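Local coordinates for anti-H(O) lectin 1 (Ulex europaeus, PDB 1FX5), which binds carbohydrate as an L-fucose-specific legume lectin that recognises the O(H) blood-group antigen and carries calcium and manganese ions, at residues 6-11 / 49-54; 16-21 / 30-35; 111-116 / 134-139; 145-150 / 198-203. All coordinates share one frame; numbering follows the deposited sequence.

How the contacts relate
All four contacts belong to one legume lectin domain. From the N terminus, contact 1 closes a long loop between strand 3-8 and strand 44-59. Contact 2 is nested inside it and brings strand 18-22 up to strand 32-33. The two touch, through the backbone pairs Ser19 with Arg50 and Phe11 with Gly30, and both reach the second subunit. Contacts 3 and 4 follow in series. Contact 3 joins two loops beside the metal ions, on the opposite side of the chain's centre from contacts 1 and 2. Contact 4 ties strand 142-147 to the end of strand 192-199. The disulfide Cys115-Cys149 links contacts 3 and 4.

Contact 1: residues 6-11 / 49-54; sequences FKFKNF and ARYIAP
Phe6, Phe8 and Tyr51 meet in the buried space between two layers of a legume lectin beta sandwich. Phe6 and Phe8 come from strand 3-8, and Tyr51 comes from strand 44-59. The backbones stay well apart, with Phe6 CA and Tyr51 CA 9.6 Å from each other. The rings of Phe6 and Tyr51 fill the gap as a face-to-face stack. Their centroids are 4.2 Å apart and their planes are tilted by 26°. The stack is slipped toward the ring rims, so Phe6 CE2 comes to 3.6 Å from Tyr51 CD1. The two side chains run past each other in opposite directions. With its CG anti to the backbone N (chi1 -176°), Tyr51 stretches toward strand 3-8 and presents a face to Phe6.

Phe8 takes a different route. Phe8 CZ meets the Tyr51 ring at its edge, 4.1 Å from Tyr51 CD2. Phe6 CE1 also lies at the edge of the Phe8 ring, and Phe11 CE2 sits over one of its faces. Trp231, on strand 224-236, packs edge-to-face with Phe6.

The backbone of Phe6 and Lys7 pairs antiparallel with a strand of the second subunit. Leu4 of that subunit packs on Tyr51. The aromatic cluster therefore lies beneath a sheet that runs on from one subunit to the next, the arrangement of the canonical legume lectin dimer.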
# COMPACT_ATOMS: atom_id res chain seq x y z
N PHE A 6 -2.81 -1.82 -7.38
CA PHE A 6 -2.94 -0.37 -7.40
C PHE A 6 -2.75 0.10 -8.82
O PHE A 6 -2.17 -0.63 -9.65
CB PHE A 6 -1.95 0.33 -6.44
CG PHE A 6 -0.49 0.01 -6.68
CD1 PHE A 6 0.21 0.60 -7.75
CD2 PHE A 6 0.21 -0.79 -5.80
CE1 PHE A 6 1.58 0.40 -7.92
CE2 PHE A 6 1.56 -0.98 -5.96
CZ PHE A 6 2.25 -0.38 -7.02
N LYS A 7 -3.27 1.29 -9.13
CA LYS A 7 -3.15 1.86 -10.47
C LYS A 7 -3.00 3.36 -10.38
O LYS A 7 -3.76 4.04 -9.66
CB LYS A 7 -4.37 1.54 -11.34
CG LYS A 7 -4.20 2.00 -12.78
CD LYS A 7 -5.52 2.11 -13.54
CE LYS A 7 -6.12 0.75 -13.87
NZ LYS A 7 -7.36 0.90 -14.71
N PHE A 8 -1.98 3.87 -11.06
CA PHE A 8 -1.71 5.30 -11.09
C PHE A 8 -1.96 5.67 -12.56
O PHE A 8 -1.24 5.19 -13.46
CB PHE A 8 -0.23 5.60 -10.80
CG PHE A 8 0.20 5.45 -9.37
CD1 PHE A 8 0.18 6.55 -8.51
CD2 PHE A 8 0.71 4.24 -8.90
CE1 PHE A 8 0.67 6.44 -7.20
CE2 PHE A 8 1.20 4.14 -7.59
CZ PHE A 8 1.18 5.24 -6.74
N LYS A 9 -2.98 6.48 -12.82
CA LYS A 9 -3.29 6.91 -14.19
C LYS A 9 -2.30 8.00 -14.60
O LYS A 9 -2.08 8.24 -15.78
CB LYS A 9 -4.72 7.39 -14.28
CG LYS A 9 -5.67 6.24 -14.12
CD LYS A 9 -7.10 6.70 -14.10
CE LYS A 9 -8.01 5.49 -14.06
NZ LYS A 9 -9.29 5.86 -13.43
N ASN A 10 -1.75 8.66 -13.59
CA ASN A 10 -0.76 9.73 -13.69
C ASN A 10 -0.30 9.95 -12.25
O ASN A 10 -0.82 9.30 -11.36
CB ASN A 10 -1.29 11.02 -14.35
CG ASN A 10 -2.48 11.62 -13.63
OD1 ASN A 10 -2.77 11.29 -12.48
ND2 ASN A 10 -3.17 12.51 -14.31
N PHE A 11 0.65 10.85 -12.02
CA PHE A 11 1.15 11.09 -10.66
C PHE A 11 0.94 12.52 -10.16
O PHE A 11 1.05 13.47 -10.94
CB PHE A 11 2.65 10.74 -10.61
CG PHE A 11 2.97 9.32 -11.07
CD1 PHE A 11 3.16 9.05 -12.43
CD2 PHE A 11 3.07 8.28 -10.16
CE1 PHE A 11 3.46 7.76 -12.86
CE2 PHE A 11 3.37 6.98 -10.59
CZ PHE A 11 3.56 6.73 -11.94
N ALA A 49 12.39 5.40 -7.01
CA ALA A 49 11.03 5.65 -6.51
C ALA A 49 10.36 4.30 -6.29
O ALA A 49 10.36 3.45 -7.17
CB ALA A 49 10.24 6.49 -7.51
N ARG A 50 9.78 4.09 -5.10
CA ARG A 50 9.12 2.82 -4.79
C ARG A 50 7.77 3.07 -4.17
O ARG A 50 7.56 4.12 -3.55
CB ARG A 50 9.90 2.06 -3.71
CG ARG A 50 11.40 2.16 -3.78
CD ARG A 50 12.07 1.40 -2.65
NE ARG A 50 13.49 1.75 -2.54
CZ ARG A 50 14.45 0.90 -2.20
NH1 ARG A 50 14.17 -0.37 -1.95
NH2 ARG A 50 15.71 1.33 -2.14
N TYR A 51 6.86 2.10 -4.31
CA TYR A 51 5.53 2.24 -3.71
C TYR A 51 5.86 2.14 -2.21
O TYR A 51 6.73 1.35 -1.80
CB TYR A 51 4.56 1.12 -4.16
CG TYR A 51 3.14 1.30 -3.63
CD1 TYR A 51 2.57 0.35 -2.80
CD2 TYR A 51 2.38 2.44 -3.95
CE1 TYR A 51 1.28 0.52 -2.29
CE2 TYR A 51 1.09 2.63 -3.44
CZ TYR A 51 0.54 1.66 -2.61
OH TYR A 51 -0.74 1.77 -2.10
N ILE A 52 5.18 2.94 -1.38
CA ILE A 52 5.44 2.96 0.05
C ILE A 52 5.23 1.69 0.89
O ILE A 52 5.94 1.47 1.87
CB ILE A 52 4.78 4.22 0.70
CG1 ILE A 52 5.45 4.54 2.03
CG2 ILE A 52 3.28 4.02 0.87
CD1 ILE A 52 4.88 5.77 2.69
N ALA A 53 4.30 0.83 0.49
CA ALA A 53 4.04 -0.41 1.23
C ALA A 53 4.81 -1.62 0.67
O ALA A 53 4.84 -1.83 -0.54
CB ALA A 53 2.54 -0.72 1.17
N PRO A 54 5.43 -2.45 1.56
CA PRO A 54 6.17 -3.63 1.10
C PRO A 54 5.16 -4.68 0.58
O PRO A 54 3.98 -4.70 0.98
CB PRO A 54 6.87 -4.13 2.37
CG PRO A 54 7.01 -2.89 3.21
CD PRO A 54 5.68 -2.19 2.99

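Contact 2: residues 16-21 / 30-35; sequences KDLSFQ and GVLQLN
Leu32 supplies the buried half of this contact, and a single methyl group, CD1, does the touching. It sits at the edge of the Phe20 ring, in the ring plane, with Leu32 CD1 3.9 Å from Phe20 CE2. The leucine CG stands anti to the backbone N (chi1 170°), which carries the methyl toward strand 18-22. Leu32 is buried, and Phe11 and Ala49 also touch its side chain.

Leu18 adds a looser touch. Leu18 CD1 is 4.5 Å from Leu32 CD1, and Phe8 and Phe11 also touch the Leu18 side chain. The backbones are far apart, with Leu18 CA 10.2 Å from Leu32 CA, and only 80 Å² is buried between the two segments. The contact bridges two parts of the beta sandwich: strand 18-22 pairs with strand 44-59, and strand 32-33 pairs with strands 25-26 and 224-236.

Phe20 forms the solvent side. It is exposed, although Ala49 also touches its side chain. Its CB does not point straight at the other segment, and the far end of the ring makes the approach.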
# COMPACT_ATOMS: atom_id res chain seq x y z
N LYS A 16 1.36 11.05 -1.37
CA LYS A 16 1.94 10.55 -0.12
C LYS A 16 2.25 9.06 -0.16
O LYS A 16 2.69 8.51 0.85
CB LYS A 16 0.97 10.80 1.04
CG LYS A 16 0.34 12.19 1.11
CD LYS A 16 1.38 13.28 1.32
CE LYS A 16 0.74 14.61 1.70
NZ LYS A 16 -0.02 14.48 2.98
N ASP A 17 2.02 8.40 -1.29
CA ASP A 17 2.28 6.97 -1.38
C ASP A 17 3.51 6.45 -2.13
O ASP A 17 3.57 5.25 -2.44
CB ASP A 17 1.01 6.24 -1.84
CG ASP A 17 0.55 6.67 -3.22
OD1 ASP A 17 -0.45 6.09 -3.70
OD2 ASP A 17 1.16 7.58 -3.83
N LEU A 18 4.47 7.32 -2.45
CA LEU A 18 5.70 6.94 -3.15
C LEU A 18 6.84 7.37 -2.24
O LEU A 18 6.72 8.37 -1.53
CB LEU A 18 5.88 7.67 -4.47
CG LEU A 18 4.85 7.33 -5.54
CD1 LEU A 18 5.09 8.15 -6.78
CD2 LEU A 18 4.91 5.86 -5.82
N SER A 19 7.92 6.61 -2.25
CA SER A 19 9.08 6.92 -1.43
C SER A 19 10.21 7.27 -2.42
O SER A 19 10.43 6.54 -3.40
CB SER A 19 9.42 5.67 -0.60
OG SER A 19 10.58 5.85 0.17
N PHE A 20 10.92 8.38 -2.20
CA PHE A 20 12.00 8.77 -3.13
C PHE A 20 13.39 8.75 -2.54
O PHE A 20 13.58 9.05 -1.36
CB PHE A 20 11.79 10.19 -3.66
CG PHE A 20 10.46 10.42 -4.27
CD1 PHE A 20 9.40 10.88 -3.50
CD2 PHE A 20 10.25 10.12 -5.61
CE1 PHE A 20 8.14 11.03 -4.05
CE2 PHE A 20 8.99 10.26 -6.18
CZ PHE A 20 7.93 10.72 -5.40
N GLN A 21 14.38 8.52 -3.41
CA GLN A 21 15.81 8.49 -3.04
C GLN A 21 16.58 9.09 -4.22
O GLN A 21 16.20 8.88 -5.38
CB GLN A 21 16.31 7.07 -2.81
CG GLN A 21 15.97 6.46 -1.49
CD GLN A 21 16.29 4.99 -1.47
OE1 GLN A 21 17.06 4.51 -0.64
NE2 GLN A 21 15.70 4.25 -2.40
N GLY A 30 2.70 16.00 -14.09
CA GLY A 30 2.08 14.78 -13.58
C GLY A 30 2.83 13.51 -13.99
O GLY A 30 2.25 12.42 -13.98
N VAL A 31 4.11 13.66 -14.32
CA VAL A 31 4.99 12.57 -14.74
C VAL A 31 6.03 12.24 -13.66
O VAL A 31 6.51 13.14 -12.95
CB VAL A 31 5.73 12.99 -16.05
CG1 VAL A 31 6.84 12.02 -16.43
CG2 VAL A 31 4.73 13.07 -17.17
N LEU A 32 6.38 10.96 -13.52
CA LEU A 32 7.38 10.54 -12.54
C LEU A 32 8.76 10.59 -13.22
O LEU A 32 9.04 9.79 -14.12
CB LEU A 32 7.07 9.12 -12.04
CG LEU A 32 8.11 8.40 -11.17
CD1 LEU A 32 8.25 9.09 -9.82
CD2 LEU A 32 7.71 6.94 -10.97
N GLN A 33 9.59 11.54 -12.81
CA GLN A 33 10.93 11.72 -13.36
C GLN A 33 11.95 10.97 -12.49
O GLN A 33 12.23 11.36 -11.36
CB GLN A 33 11.28 13.21 -13.44
CG GLN A 33 12.54 13.49 -14.23
CD GLN A 33 12.87 14.96 -14.30
OE1 GLN A 33 12.75 15.57 -15.35
NE2 GLN A 33 13.32 15.53 -13.19
N LEU A 34 12.53 9.92 -13.04
CA LEU A 34 13.50 9.13 -12.30
C LEU A 34 14.85 9.78 -11.99
O LEU A 34 15.50 9.45 -11.00
CB LEU A 34 13.69 7.77 -12.99
CG LEU A 34 12.40 6.96 -13.25
CD1 LEU A 34 12.69 5.68 -14.06
CD2 LEU A 34 11.70 6.64 -11.92
N ASN A 35 15.30 10.69 -12.84
CA ASN A 35 16.58 11.35 -12.63
C ASN A 35 16.53 12.70 -13.28
O ASN A 35 15.71 12.92 -14.18
CB ASN A 35 17.73 10.53 -13.25
CG ASN A 35 17.72 10.56 -14.79
OD1 ASN A 35 18.46 11.32 -15.41
ND2 ASN A 35 16.92 9.69 -15.41

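Contact 3: residues 111-116 / 134-139; sequences NDTKCD and NFWDPG. Unlike the reference sequence in segment 111-116: Asn111 (reference Glu), Cys115 (reference Asp). Unlike the reference sequence in segment 134-139: Trp136 (reference Asp). With CA (calcium ion), chain G; MN (manganese (II) ion), chain F; NAG (2-acetamido-2-deoxy-beta-D-glucopyranose), chain D.
The calcium and manganese site of the lectin borders this contact, where Thr113 from one loop meets Trp136 and Phe135 from the metal-binding loop. A single methyl group does the touching. Thr113 CG2 comes obliquely to the indole, 3.5 Å from Trp136 CE3, and lies 4.1 Å from Phe135 CZ. The two aromatic rings pack on each other. Trp136 CE3 stands over the centre of the Phe135 ring, and Phe135 CE1 lies in the indole plane. Asn134 CB lies over one face of the indole, toward its rim.

Residues 134-137 form a type I beta turn that puts two metal ligands side by side. Asn134 OD1 binds calcium at 2.3 Å. Asp137 bridges the ions, with OD1 on calcium at 2.4 Å and OD2 on manganese at 2.1 Å. Asp127 and Ile129 complete the protein ligands of calcium. Glu125, Asp127 and His142 do so for manganese.

On the other loop, Asp112 OD2 accepts from Lys114 N at 3.1 Å, closing an Asx turn. Asn111 ND2 is bonded covalently to C1 of an N-acetylglucosamine. Asn111, Asp112 and Thr113 form an N-glycosylation sequon. Cys115 is held to Cys149 by a disulfide.

Trp136 is also tied to the metal site by water. Trp136 NE1 donates a long hydrogen bond, 3.3 Å, to a water that also binds calcium. That water oxygen thus serves both the ion and the indole N-H, so the indole that packs on Thr113 lies in the second shell of the calcium.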
# COMPACT_ATOMS: atom_id res chain seq x y z
N ASN A 111 27.20 -1.46 -6.22
CA ASN A 111 28.43 -0.71 -5.86
C ASN A 111 29.43 -0.68 -7.01
O ASN A 111 30.15 0.30 -7.21
CB ASN A 111 29.21 -1.37 -4.70
CG ASN A 111 28.55 -1.22 -3.34
OD1 ASN A 111 27.67 -0.39 -3.14
ND2 ASN A 111 28.99 -2.09 -2.43
N ASP A 112 29.58 -1.83 -7.66
CA ASP A 112 30.51 -2.00 -8.77
C ASP A 112 30.15 -3.28 -9.53
O ASP A 112 29.02 -3.72 -9.41
CB ASP A 112 31.97 -2.03 -8.28
CG ASP A 112 32.19 -3.00 -7.12
OD1 ASP A 112 32.97 -2.65 -6.23
OD2 ASP A 112 31.60 -4.12 -7.06
N THR A 113 31.10 -3.93 -10.22
CA THR A 113 30.78 -5.14 -10.96
C THR A 113 30.76 -6.48 -10.23
O THR A 113 30.44 -7.50 -10.84
CB THR A 113 31.66 -5.32 -12.23
OG1 THR A 113 32.94 -5.84 -11.84
CG2 THR A 113 31.86 -4.01 -12.95
N LYS A 114 31.14 -6.52 -8.97
CA LYS A 114 31.13 -7.80 -8.26
C LYS A 114 29.71 -8.29 -7.98
O LYS A 114 28.84 -7.50 -7.62
CB LYS A 114 31.96 -7.70 -6.99
CG LYS A 114 33.41 -7.34 -7.31
CD LYS A 114 34.39 -7.48 -6.14
CE LYS A 114 35.82 -7.04 -6.55
NZ LYS A 114 36.36 -7.69 -7.82
N CYS A 115 29.46 -9.57 -8.22
CA CYS A 115 28.15 -10.20 -7.99
C CYS A 115 28.09 -10.59 -6.51
O CYS A 115 29.07 -11.10 -5.96
CB CYS A 115 27.98 -11.42 -8.87
SG CYS A 115 28.15 -11.08 -10.65
N ASP A 116 26.93 -10.46 -5.87
CA ASP A 116 26.87 -10.81 -4.46
C ASP A 116 25.45 -11.10 -4.04
O ASP A 116 24.56 -10.25 -4.21
CB ASP A 116 27.42 -9.60 -3.67
CG ASP A 116 27.67 -9.89 -2.18
OD1 ASP A 116 27.00 -10.72 -1.54
OD2 ASP A 116 28.56 -9.22 -1.64
N ASN A 134 30.73 0.10 -21.16
CA ASN A 134 30.43 -0.71 -19.99
C ASN A 134 30.99 -2.06 -20.41
O ASN A 134 30.34 -2.78 -21.17
CB ASN A 134 28.92 -0.81 -19.75
CG ASN A 134 28.34 0.45 -19.13
OD1 ASN A 134 27.12 0.59 -18.99
ND2 ASN A 134 29.20 1.38 -18.75
N PHE A 135 32.19 -2.39 -19.95
CA PHE A 135 32.81 -3.67 -20.33
C PHE A 135 32.08 -4.97 -19.99
O PHE A 135 32.34 -5.99 -20.61
CB PHE A 135 34.27 -3.74 -19.87
CG PHE A 135 34.45 -3.92 -18.39
CD1 PHE A 135 34.79 -2.85 -17.59
CD2 PHE A 135 34.33 -5.17 -17.81
CE1 PHE A 135 35.02 -3.03 -16.24
CE2 PHE A 135 34.55 -5.37 -16.46
CZ PHE A 135 34.90 -4.30 -15.67
N TRP A 136 31.16 -4.93 -19.04
CA TRP A 136 30.42 -6.13 -18.64
C TRP A 136 29.16 -6.44 -19.47
O TRP A 136 28.52 -7.45 -19.23
CB TRP A 136 30.00 -5.99 -17.18
CG TRP A 136 29.27 -4.70 -16.91
CD1 TRP A 136 27.90 -4.48 -16.99
CD2 TRP A 136 29.85 -3.44 -16.51
NE1 TRP A 136 27.62 -3.17 -16.65
CE2 TRP A 136 28.79 -2.52 -16.35
CE3 TRP A 136 31.17 -3.01 -16.27
CZ2 TRP A 136 29.01 -1.20 -15.96
CZ3 TRP A 136 31.38 -1.69 -15.88
CH2 TRP A 136 30.31 -0.81 -15.73
N ASP A 137 28.77 -5.52 -20.36
CA ASP A 137 27.58 -5.65 -21.22
C ASP A 137 27.84 -6.16 -22.65
O ASP A 137 28.99 -6.23 -23.08
CB ASP A 137 26.98 -4.25 -21.45
CG ASP A 137 26.19 -3.72 -20.29
OD1 ASP A 137 26.22 -2.47 -20.12
OD2 ASP A 137 25.52 -4.51 -19.59
N PRO A 138 26.76 -6.56 -23.38
CA PRO A 138 26.96 -7.01 -24.76
C PRO A 138 27.29 -5.68 -25.52
O PRO A 138 27.05 -4.58 -24.99
CB PRO A 138 25.59 -7.58 -25.16
CG PRO A 138 24.63 -7.07 -24.11
CD PRO A 138 25.45 -7.02 -22.87
N GLY A 139 27.82 -5.76 -26.74
CA GLY A 139 28.15 -4.54 -27.47
C GLY A 139 27.06 -3.73 -28.12
O GLY A 139 27.25 -3.31 -29.26
CA CA G . 25.12 -0.41 -19.42
MN MN F . 23.47 -4.22 -19.07
C1 NAG D . 28.74 -1.90 -1.01
C2 NAG D . 29.31 -3.09 -0.24
C3 NAG D . 28.95 -2.91 1.23
C4 NAG D . 29.61 -1.62 1.71
C5 NAG D . 29.07 -0.47 0.87
C6 NAG D . 29.64 0.89 1.25
C7 NAG D . 27.61 -4.67 -0.90
C8 NAG D . 27.31 -6.07 -1.44
N2 NAG D . 28.89 -4.38 -0.75
O3 NAG D . 29.41 -4.04 1.99
O4 NAG D . 29.30 -1.40 3.10
O5 NAG D . 29.37 -0.71 -0.53
O6 NAG D . 31.04 0.83 1.43
O7 NAG D . 26.69 -3.90 -0.58
O HOH W 1 25.05 -1.20 -17.21
O HOH W 2 23.90 -4.02 -17.00
O HOH W 3 23.64 -6.41 -18.98
O HOH W 4 24.17 1.57 -18.75

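Contact 4: residues 145-150 / 198-203; sequences IDVNCV and SIVDLK. Unlike the reference sequence in segment 145-150: Cys149 (reference Arg).
Ile145 has CG1 beside the backbone N (chi1 -69°) and an extended second torsion (chi2 169°), which sends CD1 out toward Ser198. The methyl meets the serine at its root. Ile145 CD1 is 3.8 Å from Ser198 CB and the same distance from Ser198 N. The serine OG is turned anti to its own backbone N, and the methyl touches CB and the backbone N and not the hydroxyl.

A second pair lies two residues further along each segment. Val147 CG2 and Val200 CG2 face each other at 4.4 Å, a looser contact between branched side chains. The backbones are closer at the first pair, with Ile145 CA 7.4 Å from Ser198 CA, than at the second, with Val147 CA 8.7 Å from Val200 CA.

The contact joins two parts of the legume lectin sandwich. Strand 142-147 pairs with strands 122-127 and 154-157, while strand 192-199 pairs with strand 180-187. Ile153 also packs on Ser198, and Ile205 on Val200.

Both segments leave their strands here. The first strand ends at Val147. After Val200, an Asx turn follows: Asp201 OD2 accepts from Lys203 N at 3.3 Å. The bond is bent, at 141°, and the N-H comes from above the carboxylate plane. Val200 O accepts a hydrogen bond from the hydroxyl of Tyr174.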
# COMPACT_ATOMS: atom_id res chain seq x y z
N ILE A 145 17.88 -9.28 -17.74
CA ILE A 145 17.45 -9.73 -16.43
C ILE A 145 18.68 -9.86 -15.51
O ILE A 145 19.63 -10.59 -15.83
CB ILE A 145 16.63 -11.03 -16.54
CG1 ILE A 145 15.30 -10.69 -17.22
CG2 ILE A 145 16.36 -11.60 -15.16
CD1 ILE A 145 14.48 -11.88 -17.65
N ASP A 146 18.68 -9.09 -14.42
CA ASP A 146 19.78 -9.10 -13.45
C ASP A 146 19.40 -9.78 -12.15
O ASP A 146 18.38 -9.47 -11.55
CB ASP A 146 20.21 -7.67 -13.11
CG ASP A 146 20.60 -6.85 -14.31
OD1 ASP A 146 20.80 -7.40 -15.41
OD2 ASP A 146 20.72 -5.64 -14.16
N VAL A 147 20.27 -10.66 -11.68
CA VAL A 147 20.04 -11.37 -10.43
C VAL A 147 21.28 -11.15 -9.56
O VAL A 147 22.37 -11.67 -9.87
CB VAL A 147 19.83 -12.91 -10.69
CG1 VAL A 147 19.63 -13.66 -9.37
CG2 VAL A 147 18.61 -13.12 -11.57
N ASN A 148 21.15 -10.28 -8.55
CA ASN A 148 22.26 -9.97 -7.63
C ASN A 148 23.57 -9.49 -8.28
O ASN A 148 24.65 -9.60 -7.68
CB ASN A 148 22.54 -11.21 -6.77
CG ASN A 148 21.45 -11.49 -5.76
OD1 ASN A 148 20.77 -10.58 -5.32
ND2 ASN A 148 21.27 -12.76 -5.41
N CYS A 149 23.49 -8.91 -9.48
CA CYS A 149 24.69 -8.43 -10.15
C CYS A 149 24.34 -7.49 -11.33
O CYS A 149 23.23 -7.56 -11.88
CB CYS A 149 25.48 -9.64 -10.67
SG CYS A 149 27.24 -9.28 -10.93
N VAL A 150 25.27 -6.60 -11.67
CA VAL A 150 25.05 -5.67 -12.78
C VAL A 150 25.20 -6.42 -14.13
O VAL A 150 24.83 -5.92 -15.19
CB VAL A 150 26.01 -4.42 -12.70
CG1 VAL A 150 27.47 -4.80 -13.02
CG2 VAL A 150 25.51 -3.29 -13.63
N SER A 198 13.43 -15.48 -18.44
CA SER A 198 14.30 -16.28 -17.60
C SER A 198 13.52 -17.07 -16.55
O SER A 198 12.37 -16.73 -16.23
CB SER A 198 15.42 -15.50 -16.95
OG SER A 198 16.46 -16.43 -16.64
N ILE A 199 14.13 -18.15 -16.05
CA ILE A 199 13.51 -18.99 -15.04
C ILE A 199 14.37 -18.87 -13.80
O ILE A 199 15.54 -19.27 -13.80
CB ILE A 199 13.36 -20.44 -15.55
CG1 ILE A 199 12.57 -20.40 -16.86
CG2 ILE A 199 12.66 -21.30 -14.49
CD1 ILE A 199 12.10 -21.71 -17.41
N VAL A 200 13.81 -18.24 -12.77
CA VAL A 200 14.51 -18.02 -11.52
C VAL A 200 13.58 -18.19 -10.31
O VAL A 200 12.45 -17.70 -10.29
CB VAL A 200 15.23 -16.62 -11.56
CG1 VAL A 200 14.30 -15.56 -12.08
CG2 VAL A 200 15.72 -16.19 -10.18
N ASP A 201 14.06 -18.93 -9.33
CA ASP A 201 13.34 -19.22 -8.10
C ASP A 201 13.49 -18.06 -7.11
O ASP A 201 14.45 -17.99 -6.34
CB ASP A 201 13.87 -20.52 -7.50
CG ASP A 201 13.05 -21.02 -6.32
OD1 ASP A 201 13.38 -22.11 -5.81
OD2 ASP A 201 12.10 -20.33 -5.88
N LEU A 202 12.47 -17.21 -7.05
CA LEU A 202 12.48 -16.07 -6.16
C LEU A 202 12.64 -16.37 -4.67
O LEU A 202 13.23 -15.56 -3.95
CB LEU A 202 11.25 -15.22 -6.43
CG LEU A 202 11.37 -13.94 -7.26
CD1 LEU A 202 12.44 -13.98 -8.36
CD2 LEU A 202 10.00 -13.61 -7.80
N LYS A 203 12.18 -17.54 -4.21
CA LYS A 203 12.30 -17.92 -2.78
C LYS A 203 13.75 -18.09 -2.38
O LYS A 203 14.08 -18.03 -1.19
CB LYS A 203 11.63 -19.25 -2.48
CG LYS A 203 10.15 -19.26 -2.46
CD LYS A 203 9.66 -20.64 -2.05
CE LYS A 203 10.28 -21.04 -0.71
NZ LYS A 203 9.78 -22.36 -0.23